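Local structure of fructosamine deglycase FrlB (Bacillus subtilis, 3EUA) at residues T104-F109 with S113-E118; Y59-F64 with V91-F96; L77-S82 with Q143-T148; S36-Y41 with V207-S212; D166-V171 with P296-R301. The protein catalyses the conversion of a range of fructosamine 6-phosphates to glucose 6-phosphate and a free amino acid. All coordinates share one frame; numbering follows the deposited sequence.

Contact 1: residues T104-F109 with S113-E118; sequences TIAMTF and SPLAQE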
# COMPACT_ATOMS: atom_id res chain seq x y z
N THR A 104 -14.27 19.06 -2.67
CA THR A 104 -13.65 18.25 -3.71
C THR A 104 -12.93 19.05 -4.77
O THR A 104 -13.45 20.05 -5.26
CB THR A 104 -14.71 17.35 -4.44
OG1 THR A 104 -15.77 18.16 -4.95
CG2 THR A 104 -15.27 16.31 -3.51
N ILE A 105 -11.74 18.58 -5.11
CA ILE A 105 -10.96 19.19 -6.16
C ILE A 105 -10.46 18.06 -7.05
O ILE A 105 -9.87 17.11 -6.56
CB ILE A 105 -9.80 20.04 -5.62
CG1 ILE A 105 -9.04 20.63 -6.81
CG2 ILE A 105 -8.91 19.16 -4.71
CD1 ILE A 105 -8.14 21.83 -6.50
N ALA A 106 -10.73 18.16 -8.35
CA ALA A 106 -10.33 17.17 -9.30
C ALA A 106 -9.31 17.72 -10.26
O ALA A 106 -9.44 18.87 -10.72
CB ALA A 106 -11.58 16.68 -10.09
N MSE A 107 -8.27 16.92 -10.52
CA MSE A 107 -7.27 17.22 -11.50
C MSE A 107 -7.59 16.38 -12.74
O MSE A 107 -8.01 15.22 -12.61
CB MSE A 107 -5.91 16.84 -11.01
CG MSE A 107 -5.51 17.52 -9.75
SE MSE A 107 -3.76 16.87 -9.22
CE MSE A 107 -2.94 17.37 -10.65
N THR A 108 -7.44 16.95 -13.93
CA THR A 108 -7.69 16.22 -15.14
C THR A 108 -7.02 16.92 -16.32
O THR A 108 -6.61 18.07 -16.21
CB THR A 108 -9.21 16.10 -15.34
OG1 THR A 108 -9.47 15.27 -16.47
CG2 THR A 108 -9.88 17.51 -15.51
N PHE A 109 -6.89 16.21 -17.42
CA PHE A 109 -6.38 16.79 -18.65
C PHE A 109 -7.57 17.31 -19.47
O PHE A 109 -7.40 18.14 -20.36
CB PHE A 109 -5.59 15.69 -19.39
CG PHE A 109 -4.96 16.13 -20.68
CD1 PHE A 109 -3.97 17.09 -20.68
CD2 PHE A 109 -5.30 15.53 -21.90
CE1 PHE A 109 -3.36 17.49 -21.86
CE2 PHE A 109 -4.70 15.90 -23.07
CZ PHE A 109 -3.72 16.90 -23.06
N SER A 113 -14.95 17.00 -18.94
CA SER A 113 -15.21 15.61 -18.57
C SER A 113 -16.19 15.43 -17.43
O SER A 113 -16.43 16.36 -16.66
CB SER A 113 -13.90 15.01 -18.12
OG SER A 113 -13.45 15.64 -16.94
N PRO A 114 -16.79 14.23 -17.32
CA PRO A 114 -17.67 13.86 -16.20
C PRO A 114 -17.05 14.11 -14.80
O PRO A 114 -17.74 14.56 -13.91
CB PRO A 114 -17.90 12.38 -16.45
CG PRO A 114 -17.84 12.25 -17.89
CD PRO A 114 -16.75 13.16 -18.33
N LEU A 115 -15.76 13.85 -14.62
CA LEU A 115 -15.12 14.10 -13.32
C LEU A 115 -15.15 15.60 -13.00
O LEU A 115 -15.47 16.01 -11.88
CB LEU A 115 -13.68 13.60 -13.31
CG LEU A 115 -12.87 13.92 -12.04
CD1 LEU A 115 -13.57 13.42 -10.71
CD2 LEU A 115 -11.50 13.31 -12.21
N ALA A 116 -14.83 16.41 -14.01
CA ALA A 116 -14.84 17.85 -13.85
C ALA A 116 -16.25 18.31 -13.49
O ALA A 116 -16.43 19.21 -12.66
CB ALA A 116 -14.35 18.52 -15.11
N GLN A 117 -17.26 17.67 -14.07
CA GLN A 117 -18.63 18.05 -13.79
C GLN A 117 -19.02 17.73 -12.36
O GLN A 117 -19.76 18.50 -11.76
CB GLN A 117 -19.55 17.35 -14.77
CG GLN A 117 -19.33 17.78 -16.22
CD GLN A 117 -20.08 16.89 -17.21
OE1 GLN A 117 -21.08 16.27 -16.83
NE2 GLN A 117 -19.59 16.79 -18.46
N GLU A 118 -18.52 16.63 -11.80
CA GLU A 118 -18.86 16.23 -10.43
C GLU A 118 -18.10 16.99 -9.35
O GLU A 118 -18.66 17.25 -8.29
CB GLU A 118 -18.60 14.73 -10.22
CG GLU A 118 -19.42 13.81 -11.06
CD GLU A 118 -20.92 13.93 -10.81
OE1 GLU A 118 -21.34 14.41 -9.73
OE2 GLU A 118 -21.67 13.53 -11.72
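L115 projects from the first turn of helix 114-118 and sets its branched end against A106, whose methyl points from strand 103-108 toward the helix. The closest approach is between A106 CB and L115 CG, at 3.6 Å, so the single methyl rests at the fork of the leucine rather than on one of its ends. CD1 and CD2 pass to the two flanks of A106 CB, and CD2 also lies 4.0 Å from the carbonyl O of M107. With CG anti to the backbone N (chi1 175°), the leucine stretches away from its own helix. A small residue suits position 106, because the helix runs close by: the CA atoms of A106 and A116 are 6.4 Å apart. Strand, helix and the following strand 121-124 form a beta-alpha-beta unit of the first SIS domain. At the helix start S113 is the N-cap, its OG accepting a weak bond from A116 N while also bonded to K110 O. Facing it at 4.0 Å from S113 OG, T108 OG1 is instead engaged with S82 O. Cutting L115 back to an alanine would probably open a gap beside A106 and take from A94 of helix 88-99 one of its packing partners.

Contact 2: residues Y59-F64 with V91-F96; sequences YSANEF and VKAAAF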
# COMPACT_ATOMS: atom_id res chain seq x y z
N TYR A 59 -6.50 6.11 -1.19
CA TYR A 59 -7.20 4.89 -1.62
C TYR A 59 -7.44 4.89 -3.10
O TYR A 59 -7.52 5.95 -3.71
CB TYR A 59 -8.60 4.77 -1.00
CG TYR A 59 -8.65 4.87 0.50
CD1 TYR A 59 -8.27 3.80 1.31
CD2 TYR A 59 -9.08 6.04 1.12
CE1 TYR A 59 -8.30 3.92 2.70
CE2 TYR A 59 -9.13 6.15 2.51
CZ TYR A 59 -8.73 5.10 3.29
OH TYR A 59 -8.74 5.21 4.68
N SER A 60 -7.56 3.70 -3.65
CA SER A 60 -7.97 3.52 -5.02
C SER A 60 -9.45 3.96 -4.97
O SER A 60 -10.09 3.79 -3.93
CB SER A 60 -7.83 2.06 -5.44
OG SER A 60 -8.15 1.90 -6.81
N ALA A 61 -9.98 4.53 -6.04
CA ALA A 61 -11.35 5.12 -5.99
C ALA A 61 -12.48 4.21 -5.57
O ALA A 61 -13.36 4.63 -4.82
CB ALA A 61 -11.70 5.76 -7.31
N ASN A 62 -12.49 2.96 -6.05
CA ASN A 62 -13.61 2.09 -5.69
C ASN A 62 -13.44 1.58 -4.26
O ASN A 62 -14.42 1.35 -3.56
CB ASN A 62 -13.77 0.96 -6.72
CG ASN A 62 -15.21 0.80 -7.15
OD1 ASN A 62 -16.05 1.61 -6.77
ND2 ASN A 62 -15.49 -0.19 -8.00
N GLU A 63 -12.18 1.43 -3.82
CA GLU A 63 -11.89 1.07 -2.43
C GLU A 63 -12.41 2.21 -1.53
O GLU A 63 -13.03 1.96 -0.55
CB GLU A 63 -10.39 0.86 -2.22
CG GLU A 63 -9.98 0.55 -0.77
CD GLU A 63 -10.40 -0.84 -0.26
OE1 GLU A 63 -10.30 -1.84 -1.02
OE2 GLU A 63 -10.76 -0.95 0.94
N PHE A 64 -12.13 3.46 -1.89
CA PHE A 64 -12.62 4.63 -1.13
C PHE A 64 -14.11 4.62 -0.91
O PHE A 64 -14.60 4.81 0.20
CB PHE A 64 -12.17 5.92 -1.87
CG PHE A 64 -12.78 7.20 -1.35
CD1 PHE A 64 -12.35 7.76 -0.16
CD2 PHE A 64 -13.74 7.87 -2.10
CE1 PHE A 64 -12.87 8.93 0.30
CE2 PHE A 64 -14.26 9.08 -1.66
CZ PHE A 64 -13.82 9.61 -0.45
N VAL A 91 -15.01 9.23 -11.02
CA VAL A 91 -16.16 10.10 -11.20
C VAL A 91 -17.15 9.85 -10.07
O VAL A 91 -17.61 10.79 -9.41
CB VAL A 91 -16.85 9.86 -12.56
CG1 VAL A 91 -18.22 10.57 -12.63
CG2 VAL A 91 -15.94 10.27 -13.73
N LYS A 92 -17.44 8.58 -9.81
CA LYS A 92 -18.37 8.23 -8.74
C LYS A 92 -17.79 8.62 -7.39
O LYS A 92 -18.52 9.08 -6.55
CB LYS A 92 -18.77 6.75 -8.78
N ALA A 93 -16.49 8.46 -7.18
CA ALA A 93 -15.88 8.86 -5.90
C ALA A 93 -16.05 10.35 -5.64
O ALA A 93 -16.27 10.74 -4.47
CB ALA A 93 -14.39 8.48 -5.82
N ALA A 94 -15.96 11.17 -6.69
CA ALA A 94 -16.14 12.63 -6.56
C ALA A 94 -17.56 12.93 -6.10
O ALA A 94 -17.77 13.74 -5.18
CB ALA A 94 -15.85 13.39 -7.90
N ALA A 95 -18.53 12.29 -6.76
CA ALA A 95 -19.95 12.49 -6.42
C ALA A 95 -20.23 12.01 -5.00
O ALA A 95 -20.93 12.67 -4.23
CB ALA A 95 -20.86 11.77 -7.42
N PHE A 96 -19.67 10.86 -4.65
CA PHE A 96 -19.81 10.27 -3.33
C PHE A 96 -19.30 11.21 -2.23
O PHE A 96 -20.01 11.44 -1.25
CB PHE A 96 -19.06 8.94 -3.29
CG PHE A 96 -19.08 8.27 -1.97
CD1 PHE A 96 -20.23 7.66 -1.51
CD2 PHE A 96 -17.96 8.22 -1.19
CE1 PHE A 96 -20.25 7.02 -0.29
CE2 PHE A 96 -17.99 7.58 0.03
CZ PHE A 96 -19.12 7.00 0.46
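A93 and F64 make the main apolar contact between helix 88-99 and helix 61-67. The methyl of A93 approaches F64 CD2 to 3.8 Å and also meets A61 CB at 4.1 Å, so one small side chain serves two partners a turn apart on the other helix. Alanine suits both 61 and 93: at the closest point the CA atoms of these two residues are only 5.9 Å apart, a spacing suited to side chains of a single methyl.

The aromatic interaction lies beyond the alanines. F64 and F96 form an offset edge-to-face pair, with the edge of F96 turned toward the face of F64. Their planes stand at 89° and their centroids 5.9 Å apart, the nearest atoms being F64 CE2 and F96 CD2 at 3.8 Å. Both rings leave their helices with CG anti to the backbone N (chi1 170° for F64 and 178° for F96), which carries them across the gap between the helices. F64 CE2 also lies 3.8 Å from the backbone A93 O.

The two helices cover one face of the parallel sheet of the first SIS domain, where V31 of strand 27-32 touches A61, F64 and A93. Helix 88-99 turns A94, whose CB points away from helix 61-67, against L115 of helix 114-118, while E63 of helix 61-67 bonds to H228 of the second subunit.

Contact 3: residues L77-S82 with Q143-T148; sequences LVILCS and QIVFGT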
# COMPACT_ATOMS: atom_id res chain seq x y z
N LEU A 77 -11.31 17.18 2.76
CA LEU A 77 -10.88 17.65 1.47
C LEU A 77 -10.56 16.37 0.70
O LEU A 77 -9.80 15.52 1.23
CB LEU A 77 -9.59 18.44 1.59
CG LEU A 77 -8.90 18.87 0.30
CD1 LEU A 77 -9.85 19.70 -0.54
CD2 LEU A 77 -7.59 19.64 0.63
N VAL A 78 -11.13 16.21 -0.49
CA VAL A 78 -10.85 15.02 -1.30
C VAL A 78 -10.21 15.50 -2.60
O VAL A 78 -10.76 16.33 -3.29
CB VAL A 78 -12.11 14.17 -1.51
CG1 VAL A 78 -11.82 12.94 -2.35
CG2 VAL A 78 -12.69 13.73 -0.15
N ILE A 79 -9.02 15.00 -2.89
CA ILE A 79 -8.30 15.38 -4.08
C ILE A 79 -8.37 14.18 -5.01
O ILE A 79 -7.93 13.07 -4.63
CB ILE A 79 -6.83 15.70 -3.79
CG1 ILE A 79 -6.70 16.89 -2.83
CG2 ILE A 79 -6.08 16.02 -5.11
CD1 ILE A 79 -5.31 17.17 -2.37
N LEU A 80 -8.95 14.38 -6.20
CA LEU A 80 -9.10 13.32 -7.19
C LEU A 80 -8.34 13.62 -8.48
O LEU A 80 -8.04 14.79 -8.80
CB LEU A 80 -10.58 13.05 -7.49
CG LEU A 80 -11.47 12.83 -6.26
CD1 LEU A 80 -12.32 14.09 -5.93
CD2 LEU A 80 -12.34 11.64 -6.47
N CYS A 81 -8.00 12.57 -9.21
CA CYS A 81 -7.31 12.74 -10.47
C CYS A 81 -7.71 11.66 -11.47
O CYS A 81 -7.85 10.49 -11.10
CB CYS A 81 -5.80 12.70 -10.25
SG CYS A 81 -4.90 13.00 -11.78
N SER A 82 -7.91 12.08 -12.71
CA SER A 82 -8.22 11.21 -13.83
C SER A 82 -7.78 11.94 -15.07
O SER A 82 -8.27 13.04 -15.34
CB SER A 82 -9.72 10.92 -13.95
OG SER A 82 -9.99 10.16 -15.14
N GLN A 143 1.17 21.96 -6.28
CA GLN A 143 0.64 23.31 -6.07
C GLN A 143 -0.53 23.26 -5.08
O GLN A 143 -0.62 24.06 -4.12
CB GLN A 143 0.19 23.93 -7.40
CG GLN A 143 1.27 24.16 -8.45
CD GLN A 143 0.69 24.65 -9.77
OE1 GLN A 143 -0.27 25.41 -9.78
NE2 GLN A 143 1.29 24.24 -10.89
N ILE A 144 -1.43 22.29 -5.30
CA ILE A 144 -2.58 22.08 -4.43
C ILE A 144 -2.16 21.68 -3.00
O ILE A 144 -2.63 22.24 -2.00
CB ILE A 144 -3.51 20.97 -4.98
CG1 ILE A 144 -4.06 21.37 -6.37
CG2 ILE A 144 -4.66 20.72 -4.00
CD1 ILE A 144 -4.90 20.28 -7.14
N VAL A 145 -1.28 20.67 -2.93
CA VAL A 145 -0.84 20.11 -1.65
C VAL A 145 -0.07 21.13 -0.79
O VAL A 145 -0.45 21.38 0.35
CB VAL A 145 -0.03 18.81 -1.88
CG1 VAL A 145 0.71 18.33 -0.64
CG2 VAL A 145 -0.99 17.75 -2.39
N PHE A 146 0.98 21.73 -1.34
CA PHE A 146 1.74 22.72 -0.56
C PHE A 146 0.94 23.98 -0.31
O PHE A 146 1.11 24.63 0.72
CB PHE A 146 3.07 23.07 -1.22
CG PHE A 146 4.12 21.98 -1.07
CD1 PHE A 146 4.93 21.94 0.05
CD2 PHE A 146 4.26 21.01 -2.03
CE1 PHE A 146 5.87 20.91 0.20
CE2 PHE A 146 5.19 20.01 -1.89
CZ PHE A 146 5.99 19.96 -0.77
N GLY A 147 0.07 24.32 -1.26
CA GLY A 147 -0.82 25.46 -1.11
C GLY A 147 -1.78 25.24 0.05
O GLY A 147 -1.99 26.15 0.82
N THR A 148 -2.37 24.05 0.12
CA THR A 148 -3.33 23.67 1.18
C THR A 148 -2.67 23.76 2.56
O THR A 148 -3.23 24.35 3.48
CB THR A 148 -3.91 22.27 0.88
OG1 THR A 148 -4.69 22.35 -0.33
CG2 THR A 148 -4.78 21.77 2.04
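Strand 77-82 and helix 143-148 run nearly antiparallel, at 167° between their directions, with their axes 11.3 Å apart at closest approach, so the space between them is bridged by side chains. L77 and T148 reach toward each other tip to tip, L77 CD2 coming within 3.8 Å of T148 CG2. The threonine can offer its methyl here because CG2 is anti to the backbone N, while its hydroxyl turns back to its own helix: OG1 donates to I144 O at 2.7 Å, which satisfies the buried hydroxyl. That carbonyl also accepts from T148 N, the two donors arriving from opposite faces of its plane. Further along the strand, I79 and I144 slide past each other in opposite directions, with I79 CD1 at 4.0 Å from I144 CG2. The same CD1 lies 4.4 Å from V145 CG2, a looser touch. Branched aliphatic residues suit both surfaces, since alternate strand residues point to this helix and fill the wide interval with methyl groups. I105 of the adjoining strand 103-108 continues the layer, touching both I79 and I144. Such a helix, running antiparallel to the strands along one face of a parallel sheet, is characteristic of the alpha-beta-alpha sandwich of SIS domains.

Contact 4: residues S36-Y41 with V207-S212; sequences SSAIMY and VAYSYS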
# COMPACT_ATOMS: atom_id res chain seq x y z
N SER A 36 -2.97 7.26 -11.82
CA SER A 36 -3.39 8.53 -11.18
C SER A 36 -3.37 8.45 -9.67
O SER A 36 -3.30 9.50 -9.05
CB SER A 36 -4.76 8.98 -11.65
OG SER A 36 -4.63 9.44 -12.97
N SER A 37 -3.50 7.25 -9.11
CA SER A 37 -3.39 7.05 -7.67
C SER A 37 -1.92 7.10 -7.33
O SER A 37 -1.52 7.73 -6.35
CB SER A 37 -3.97 5.73 -7.23
OG SER A 37 -3.84 5.51 -5.84
N ALA A 38 -1.09 6.45 -8.17
CA ALA A 38 0.37 6.40 -7.89
C ALA A 38 1.00 7.77 -7.77
O ALA A 38 1.90 7.97 -6.96
CB ALA A 38 1.08 5.60 -8.95
N ILE A 39 0.55 8.74 -8.58
CA ILE A 39 1.14 10.08 -8.51
C ILE A 39 0.87 10.78 -7.18
O ILE A 39 1.48 11.79 -6.89
CB ILE A 39 0.70 11.04 -9.65
CG1 ILE A 39 -0.73 11.58 -9.45
CG2 ILE A 39 0.92 10.38 -11.04
CD1 ILE A 39 -1.00 12.82 -10.36
N MSE A 40 -0.04 10.24 -6.38
CA MSE A 40 -0.37 10.85 -5.09
C MSE A 40 0.45 10.36 -3.89
O MSE A 40 0.34 10.93 -2.79
CB MSE A 40 -1.84 10.66 -4.78
CG MSE A 40 -2.74 11.56 -5.64
SE MSE A 40 -4.59 11.11 -5.53
CE MSE A 40 -5.12 12.20 -7.00
N TYR A 41 1.25 9.32 -4.09
CA TYR A 41 2.02 8.77 -3.00
C TYR A 41 2.98 9.80 -2.40
O TYR A 41 3.10 9.88 -1.18
CB TYR A 41 2.75 7.48 -3.41
CG TYR A 41 1.85 6.26 -3.51
CD1 TYR A 41 0.72 6.25 -4.31
CD2 TYR A 41 2.19 5.09 -2.89
CE1 TYR A 41 -0.07 5.12 -4.42
CE2 TYR A 41 1.41 3.95 -3.01
CZ TYR A 41 0.28 3.97 -3.77
OH TYR A 41 -0.51 2.84 -3.89
N VAL A 207 6.29 5.85 -7.58
CA VAL A 207 7.00 5.84 -8.88
C VAL A 207 7.29 4.40 -9.30
O VAL A 207 7.08 4.03 -10.47
CB VAL A 207 8.31 6.71 -8.84
CG1 VAL A 207 9.08 6.64 -10.14
CG2 VAL A 207 7.95 8.12 -8.51
N ALA A 208 7.77 3.59 -8.34
CA ALA A 208 8.02 2.18 -8.55
C ALA A 208 6.70 1.46 -8.84
O ALA A 208 6.58 0.66 -9.79
CB ALA A 208 8.65 1.58 -7.30
N TYR A 209 5.70 1.73 -8.02
CA TYR A 209 4.39 1.09 -8.20
C TYR A 209 3.84 1.36 -9.59
O TYR A 209 3.39 0.44 -10.31
CB TYR A 209 3.44 1.54 -7.08
CG TYR A 209 2.00 1.05 -7.22
CD1 TYR A 209 1.67 -0.31 -7.00
CD2 TYR A 209 0.98 1.91 -7.49
CE1 TYR A 209 0.37 -0.75 -7.10
CE2 TYR A 209 -0.35 1.47 -7.61
CZ TYR A 209 -0.64 0.14 -7.39
OH TYR A 209 -1.96 -0.30 -7.53
N SER A 210 3.86 2.63 -10.00
CA SER A 210 3.35 3.00 -11.32
C SER A 210 4.15 2.30 -12.41
O SER A 210 3.62 1.79 -13.39
CB SER A 210 3.45 4.52 -11.51
OG SER A 210 2.71 4.88 -12.66
N TYR A 211 5.46 2.26 -12.26
CA TYR A 211 6.26 1.61 -13.32
C TYR A 211 5.86 0.16 -13.42
O TYR A 211 5.79 -0.39 -14.53
CB TYR A 211 7.75 1.68 -13.06
CG TYR A 211 8.57 1.63 -14.33
CD1 TYR A 211 8.66 2.73 -15.13
CD2 TYR A 211 9.25 0.51 -14.69
CE1 TYR A 211 9.39 2.72 -16.30
CE2 TYR A 211 10.02 0.49 -15.86
CZ TYR A 211 10.08 1.61 -16.65
OH TYR A 211 10.80 1.63 -17.81
N SER A 212 5.63 -0.47 -12.28
CA SER A 212 5.23 -1.88 -12.27
C SER A 212 3.87 -2.14 -12.88
O SER A 212 3.72 -2.95 -13.82
CB SER A 212 5.24 -2.47 -10.84
OG SER A 212 6.58 -2.62 -10.34
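Y209, on helix 205-220, reaches across to A38 and Y41, on helix 35-38 and the turn that follows it. Its CB points toward that segment, and CG lies anti to the backbone N (chi1 175°), sending the ring outward from the helix. At CD2 the ring meets A38 CB at 4.0 Å, the methyl lying at the ring's edge, near its plane. The same CD2 is also 4.0 Å from Y41 OH, and CE2, the next atom out, keeps an equal distance to that oxygen. Y41 OH sits over one face of the Y209 ring, 3.9 Å above the plane and displaced toward the rim. The two tyrosines cross obliquely, with ring planes 27° apart but slid so far that they barely overlap, their centroids being 5.8 Å from each other. The contact joins the two SIS domains of the chain: helix 35-38 and the type I turn from A38 to Y41 belong to the first, and helix 205-220 to the second. At the tip, Y209 OH is hydrogen-bonded to E231 of the second subunit, so a tyrosine suits this place by combining an apolar ring with a polar end that reaches that subunit. Beside this, A38 CB packs on S210 CB at 3.7 Å. Alanine and serine are small enough to let the backbones come near, with 5.7 Å between the CA atoms of A38 and S210.

Contact 5: residues D166-V171 with P296-R301; sequences DQLQAV and PLVLNR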
# COMPACT_ATOMS: atom_id res chain seq x y z
N ASP A 166 9.50 24.98 -10.62
CA ASP A 166 9.87 25.81 -11.78
C ASP A 166 11.28 25.44 -12.27
O ASP A 166 11.50 25.32 -13.49
CB ASP A 166 9.79 27.28 -11.44
CG ASP A 166 9.84 28.18 -12.69
OD1 ASP A 166 9.33 27.74 -13.75
OD2 ASP A 166 10.33 29.33 -12.58
N GLN A 167 12.19 25.22 -11.33
CA GLN A 167 13.57 24.81 -11.64
C GLN A 167 13.69 23.32 -12.01
O GLN A 167 14.71 22.89 -12.57
CB GLN A 167 14.45 25.04 -10.43
CG GLN A 167 14.59 26.49 -10.04
CD GLN A 167 15.46 27.28 -11.00
OE1 GLN A 167 16.30 26.74 -11.71
NE2 GLN A 167 15.29 28.60 -10.98
N LEU A 168 12.66 22.52 -11.75
CA LEU A 168 12.74 21.08 -11.97
C LEU A 168 12.78 20.68 -13.46
O LEU A 168 13.31 19.62 -13.80
CB LEU A 168 11.58 20.35 -11.28
CG LEU A 168 11.89 18.91 -10.88
CD1 LEU A 168 13.01 18.93 -9.79
CD2 LEU A 168 10.65 18.23 -10.38
N GLN A 169 12.23 21.49 -14.36
CA GLN A 169 12.29 21.11 -15.77
C GLN A 169 13.74 21.02 -16.22
O GLN A 169 14.09 20.12 -16.95
CB GLN A 169 11.50 22.03 -16.68
CG GLN A 169 11.39 21.52 -18.14
CD GLN A 169 10.68 20.20 -18.25
OE1 GLN A 169 9.75 19.92 -17.48
NE2 GLN A 169 11.07 19.39 -19.26
N ALA A 170 14.60 21.94 -15.77
CA ALA A 170 16.01 21.90 -16.15
C ALA A 170 16.66 20.63 -15.59
O ALA A 170 17.53 20.03 -16.24
CB ALA A 170 16.73 23.14 -15.65
N VAL A 171 16.20 20.20 -14.41
CA VAL A 171 16.70 18.96 -13.79
C VAL A 171 16.33 17.76 -14.68
O VAL A 171 17.17 16.89 -14.92
CB VAL A 171 16.14 18.73 -12.34
CG1 VAL A 171 16.80 17.51 -11.68
CG2 VAL A 171 16.34 19.99 -11.43
N PRO A 296 11.23 12.30 -6.56
CA PRO A 296 10.42 11.28 -7.26
C PRO A 296 9.92 11.69 -8.66
O PRO A 296 9.71 10.82 -9.54
CB PRO A 296 9.23 11.04 -6.34
CG PRO A 296 9.44 11.80 -5.10
CD PRO A 296 10.67 12.65 -5.24
N LEU A 297 9.65 12.99 -8.83
CA LEU A 297 9.21 13.52 -10.14
C LEU A 297 10.29 13.32 -11.18
O LEU A 297 10.02 12.91 -12.31
CB LEU A 297 8.84 14.99 -10.08
CG LEU A 297 7.52 15.32 -9.42
CD1 LEU A 297 7.36 14.69 -8.02
CD2 LEU A 297 7.39 16.82 -9.34
N VAL A 298 11.52 13.57 -10.79
CA VAL A 298 12.65 13.38 -11.70
C VAL A 298 12.87 11.91 -12.02
O VAL A 298 13.09 11.55 -13.16
CB VAL A 298 13.95 13.92 -11.08
CG1 VAL A 298 15.04 13.83 -12.12
CG2 VAL A 298 13.76 15.38 -10.64
N LEU A 299 12.81 11.06 -10.99
CA LEU A 299 12.98 9.61 -11.16
C LEU A 299 11.89 9.09 -12.12
O LEU A 299 12.17 8.32 -13.06
CB LEU A 299 12.97 8.90 -9.79
CG LEU A 299 14.22 9.05 -8.87
CD1 LEU A 299 13.95 8.66 -7.40
CD2 LEU A 299 15.37 8.21 -9.49
N ASN A 300 10.68 9.57 -11.92
CA ASN A 300 9.58 9.20 -12.78
C ASN A 300 9.79 9.60 -14.25
O ASN A 300 9.44 8.83 -15.16
CB ASN A 300 8.29 9.84 -12.31
CG ASN A 300 7.12 9.38 -13.09
OD1 ASN A 300 6.83 8.19 -13.09
ND2 ASN A 300 6.38 10.31 -13.72
N ARG A 301 10.30 10.81 -14.46
CA ARG A 301 10.54 11.30 -15.82
C ARG A 301 11.62 10.48 -16.51
O ARG A 301 11.51 10.13 -17.67
CB ARG A 301 10.95 12.77 -15.80
CG ARG A 301 11.22 13.39 -17.19
CD ARG A 301 9.94 13.37 -18.08
NE ARG A 301 10.20 13.69 -19.48
CZ ARG A 301 10.54 12.80 -20.41
NH1 ARG A 301 10.70 11.52 -20.14
NH2 ARG A 301 10.73 13.20 -21.65
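L168 fills the middle of the contact, its two methyls parted between two neighbours on helix 288-313. CG lies anti to the backbone N (chi1 -152°), which carries this fork to V298 and L297. CD1 meets V298 CG2 at 3.7 Å, whereas CD2 lies 3.7 Å from L297 CD2 and is equally near L297 CB. The leucines cross at about a right angle. One turn on, V171 adds CG1 against V298 CG2 at 3.9 Å, so that V298 CG2 rests against both L168 and V171. Branched aliphatic side chains suit this buried side: they interlock without any polar group to satisfy. An alanine in place of L168 is likely to open a gap facing L297 CD2 and V298 CG2, leaving V171 as the main partner from this segment. By contrast, Q167 and A170 are exposed and take no part, while D166 ends in a salt bridge with K8. Q169 is likewise polar, bonded to A133 and E173. R301 stays at the margin, packing on Y172 and L176 of helix 158-190. The helix segments cross at -36° with their axes 10.3 Å apart. Around them, helix 288-313 also packs on helix 137-153 through L297 and helix 205-220 through P296.

Contacts 1, 2 and 3 all reach the five-stranded parallel sheet of the first SIS domain, their centres 12 to 15 Å apart. Contacts 1 and 2 are in series along the chain and touch through helices 88-99 and 114-118; contact 3 encloses contact 1 and crosses contact 2, its helix 137-153 packing on neighbouring strands 76-82 and 103-108. Contact 4, its centre about 5 Å from the chain's centre, closes a loop around all three. Contact 5 touches contact 4 through V207, crosses it along the chain, and lies about 29 Å, centre to centre, from contact 2. Contacts 1-3 thus build the first SIS domain, while contact 4 joins it to helix 205-220 of the second.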